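Local coordinates for protein fuculose-1-phosphate aldolase (Thermus thermophilus, PDB 2FK5) that belongs to the class II aldolase family, with an AraD-like fold in which helices pack against a mixed beta sheet, at residues F9-G13 with N28-R32. Sequence-based numbering, arbitrary orientation.
Sequences FRQVG and NFSVR. With SO4 (sulfate ion), chain C.
The carbonyl oxygen of Phe9 accepts the helical bond from Gly13 N (3.0 Å) while Phe29 CE1 of the strand lies 3.4 Å from that same Phe9 O. The pairing illustrates how a helix seats on a beta sheet mainly through apolar side chains, with two backbone carbonyl oxygens, Phe9 O and Phe29 O, lying against ring carbons. Residues alternate along strand 28-32, Phe29 and Val31 pointing to helix 3-18, Ser30 away from it. Val12 CG1 sits over the centre of the Phe29 ring, a CH-pi contact 4.1 Å from the centroid and nearly on the ring normal. At the far end of that ring, CZ comes within 3.6 Å of Gly13 CA, where the helix has no side chain to intervene. With chi1 at 27°, short of a staggered value, the Phe29 ring lies against the turn from Phe9 to Gly13. Phe9 slides past it in the reverse sense, CD2 3.6 Å from Phe29 CD1, an oblique pair with planes at 37°. Beyond, the Phe9 ring turns its edge to Val31 CG2, 3.9 Å from Phe9 CZ. Leu166 of helix 162-191 touches both Phe9 and Val31. Ser30 OG is hydrogen-bonded to Tyr78 OH and His74 ND1. Asn28 ND2 donates a hydrogen bond (3.1 Å, 144° at the hydrogen) to O1 of a sulfate, probably from the crystallisation liquor and also held by Lys46 and Ser68. One strand thus serves two chemistries: helix-facing side chains close a buried hydrocarbon layer, while Asn28 binds the anion directly and Ser30 stands in its second shell, through His74, whose NE2 bonds Asn28 OD1.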
ATOM      1  N   PHE A   9       2.908 -17.155  -1.199  1.00 23.14           N
ATOM      2  CA  PHE A   9       4.092 -16.663  -1.917  1.00 24.82           C
ATOM      3  C   PHE A   9       3.885 -15.189  -2.243  1.00 26.09           C
ATOM      4  O   PHE A   9       4.786 -14.365  -2.092  1.00 25.33           O
ATOM      5  CB  PHE A   9       4.291 -17.390  -3.253  1.00 23.98           C
ATOM      6  CG  PHE A   9       5.068 -18.674  -3.149  1.00 22.36           C
ATOM      7  CD1 PHE A   9       4.482 -19.822  -2.618  1.00 23.81           C
ATOM      8  CD2 PHE A   9       6.385 -18.733  -3.595  1.00 28.01           C
ATOM      9  CE1 PHE A   9       5.198 -21.017  -2.534  1.00 24.86           C
ATOM     10  CE2 PHE A   9       7.110 -19.919  -3.516  1.00 30.14           C
ATOM     11  CZ  PHE A   9       6.515 -21.064  -2.985  1.00 26.56           C
ATOM     12  N   ARG A  10       2.690 -14.873  -2.723  1.00 24.48           N
ATOM     13  CA  ARG A  10       2.366 -13.508  -3.099  1.00 26.23           C
ATOM     14  C   ARG A  10       2.492 -12.566  -1.913  1.00 22.80           C
ATOM     15  O   ARG A  10       3.086 -11.499  -2.020  1.00 24.68           O
ATOM     16  CB  ARG A  10       0.947 -13.442  -3.660  1.00 26.68           C
ATOM     17  CG  ARG A  10       0.552 -12.060  -4.120  1.00 36.35           C
ATOM     18  CD  ARG A  10      -0.839 -12.073  -4.739  1.00 42.07           C
ATOM     19  NE  ARG A  10      -1.246 -10.737  -5.159  1.00 40.91           N
ATOM     20  CZ  ARG A  10      -2.464 -10.426  -5.590  1.00 44.51           C
ATOM     21  NH1 ARG A  10      -2.730  -9.177  -5.946  1.00 50.69           N
ATOM     22  N   GLN A  11       1.927 -12.978  -0.789  1.00 22.34           N
ATOM     23  CA  GLN A  11       1.952 -12.183   0.425  1.00 26.39           C
ATOM     24  C   GLN A  11       3.363 -12.015   0.980  1.00 24.29           C
ATOM     25  O   GLN A  11       3.739 -10.932   1.421  1.00 22.17           O
ATOM     26  CB  GLN A  11       1.047 -12.844   1.460  1.00 25.27           C
ATOM     27  CG  GLN A  11       1.150 -12.283   2.857  1.00 32.41           C
ATOM     28  CD  GLN A  11       0.183 -12.966   3.802  1.00 45.99           C
ATOM     29  OE1 GLN A  11       0.420 -13.038   5.008  1.00 48.79           O
ATOM     30  NE2 GLN A  11      -0.923 -13.464   3.255  1.00 47.65           N
ATOM     31  N   VAL A  12       4.145 -13.091   0.963  1.00 19.01           N
ATOM     32  CA  VAL A  12       5.512 -13.022   1.470  1.00 16.60           C
ATOM     33  C   VAL A  12       6.312 -12.044   0.620  1.00 19.36           C
ATOM     34  O   VAL A  12       7.064 -11.225   1.147  1.00 23.39           O
ATOM     35  CB  VAL A  12       6.175 -14.427   1.480  1.00 19.98           C
ATOM     36  CG1 VAL A  12       7.694 -14.294   1.576  1.00 20.24           C
ATOM     37  CG2 VAL A  12       5.658 -15.223   2.671  1.00 19.82           C
ATOM     38  N   GLY A  13       6.128 -12.110  -0.697  1.00 22.20           N
ATOM     39  CA  GLY A  13       6.821 -11.185  -1.579  1.00 25.54           C
ATOM     40  C   GLY A  13       6.396  -9.739  -1.323  1.00 27.10           C
ATOM     41  O   GLY A  13       7.232  -8.842  -1.195  1.00 22.66           O
ATOM     42  N   ASN A  28      14.598 -14.704  -3.219  1.00 27.65           N
ATOM     43  CA  ASN A  28      13.799 -15.795  -3.745  1.00 25.65           C
ATOM     44  C   ASN A  28      13.302 -16.653  -2.600  1.00 25.96           C
ATOM     45  O   ASN A  28      13.880 -16.650  -1.514  1.00 22.70           O
ATOM     46  CB  ASN A  28      14.640 -16.626  -4.719  1.00 26.17           C
ATOM     47  CG  ASN A  28      16.070 -16.780  -4.261  1.00 27.91           C
ATOM     48  OD1 ASN A  28      16.354 -17.496  -3.304  1.00 31.45           O
ATOM     49  ND2 ASN A  28      16.986 -16.087  -4.939  1.00 26.38           N
ATOM     50  N   PHE A  29      12.208 -17.370  -2.820  1.00 19.10           N
ATOM     51  CA  PHE A  29      11.708 -18.239  -1.775  1.00 22.99           C
ATOM     52  C   PHE A  29      11.085 -19.475  -2.355  1.00 21.54           C
ATOM     53  O   PHE A  29      10.686 -19.493  -3.516  1.00 24.20           O
ATOM     54  CB  PHE A  29      10.730 -17.519  -0.838  1.00 32.96           C
ATOM     55  CG  PHE A  29       9.994 -16.382  -1.469  1.00 28.26           C
ATOM     56  CD1 PHE A  29       8.675 -16.536  -1.890  1.00 36.85           C
ATOM     57  CD2 PHE A  29      10.605 -15.139  -1.600  1.00 29.94           C
ATOM     58  CE1 PHE A  29       7.977 -15.454  -2.431  1.00 29.10           C
ATOM     59  CE2 PHE A  29       9.918 -14.059  -2.138  1.00 34.10           C
ATOM     60  CZ  PHE A  29       8.603 -14.217  -2.551  1.00 27.13           C
ATOM     61  N   SER A  30      11.014 -20.507  -1.528  1.00 20.94           N
ATOM     62  CA  SER A  30      10.484 -21.788  -1.962  1.00 24.25           C
ATOM     63  C   SER A  30       9.878 -22.568  -0.818  1.00 23.46           C
ATOM     64  O   SER A  30      10.042 -22.218   0.360  1.00 23.16           O
ATOM     65  CB  SER A  30      11.622 -22.622  -2.536  1.00 23.92           C
ATOM     66  OG  SER A  30      12.570 -22.891  -1.506  1.00 23.09           O
ATOM     67  N   VAL A  31       9.182 -23.647  -1.181  1.00 22.65           N
ATOM     68  CA  VAL A  31       8.594 -24.548  -0.205  1.00 21.80           C
ATOM     69  C   VAL A  31       8.862 -25.971  -0.713  1.00 21.95           C
ATOM     70  O   VAL A  31       8.952 -26.204  -1.913  1.00 20.89           O
ATOM     71  CB  VAL A  31       7.063 -24.357  -0.045  1.00 27.55           C
ATOM     72  CG1 VAL A  31       6.770 -22.948   0.446  1.00 22.73           C
ATOM     73  CG2 VAL A  31       6.354 -24.629  -1.365  1.00 26.06           C
ATOM     74  N   ARG A  32       9.010 -26.896   0.219  1.00 24.67           N
ATOM     75  CA  ARG A  32       9.256 -28.300  -0.111  1.00 28.05           C
ATOM     76  C   ARG A  32       7.932 -28.881  -0.597  1.00 30.92           C
ATOM     77  O   ARG A  32       6.876 -28.563  -0.047  1.00 27.78           O
ATOM     78  CB  ARG A  32       9.701 -29.045   1.148  1.00 27.79           C
ATOM     79  CG  ARG A  32      10.121 -30.497   0.944  1.00 31.38           C
ATOM     80  CD  ARG A  32      11.555 -30.595   0.441  1.00 34.65           C
ATOM     81  NE  ARG A  32      12.074 -31.950   0.610  1.00 42.28           N
ATOM     82  CZ  ARG A  32      11.829 -32.953  -0.224  1.00 40.95           C
ATOM     83  NH1 ARG A  32      11.083 -32.750  -1.298  1.00 29.35           N
ATOM     84  NH2 ARG A  32      12.300 -34.166   0.037  1.00 35.42           N
TER
HETATM   85  S   SO4 C1001      16.687 -14.611  -8.822  1.00 40.67           S
HETATM   86  O1  SO4 C1001      16.038 -15.541  -7.801  1.00 39.01           O
HETATM   87  O2  SO4 C1001      17.272 -15.493  -9.921  1.00 41.89           O
HETATM   88  O3  SO4 C1001      15.656 -13.845  -9.417  1.00 43.55           O
HETATM   89  O4  SO4 C1001      17.809 -14.060  -8.148  1.00 46.78           O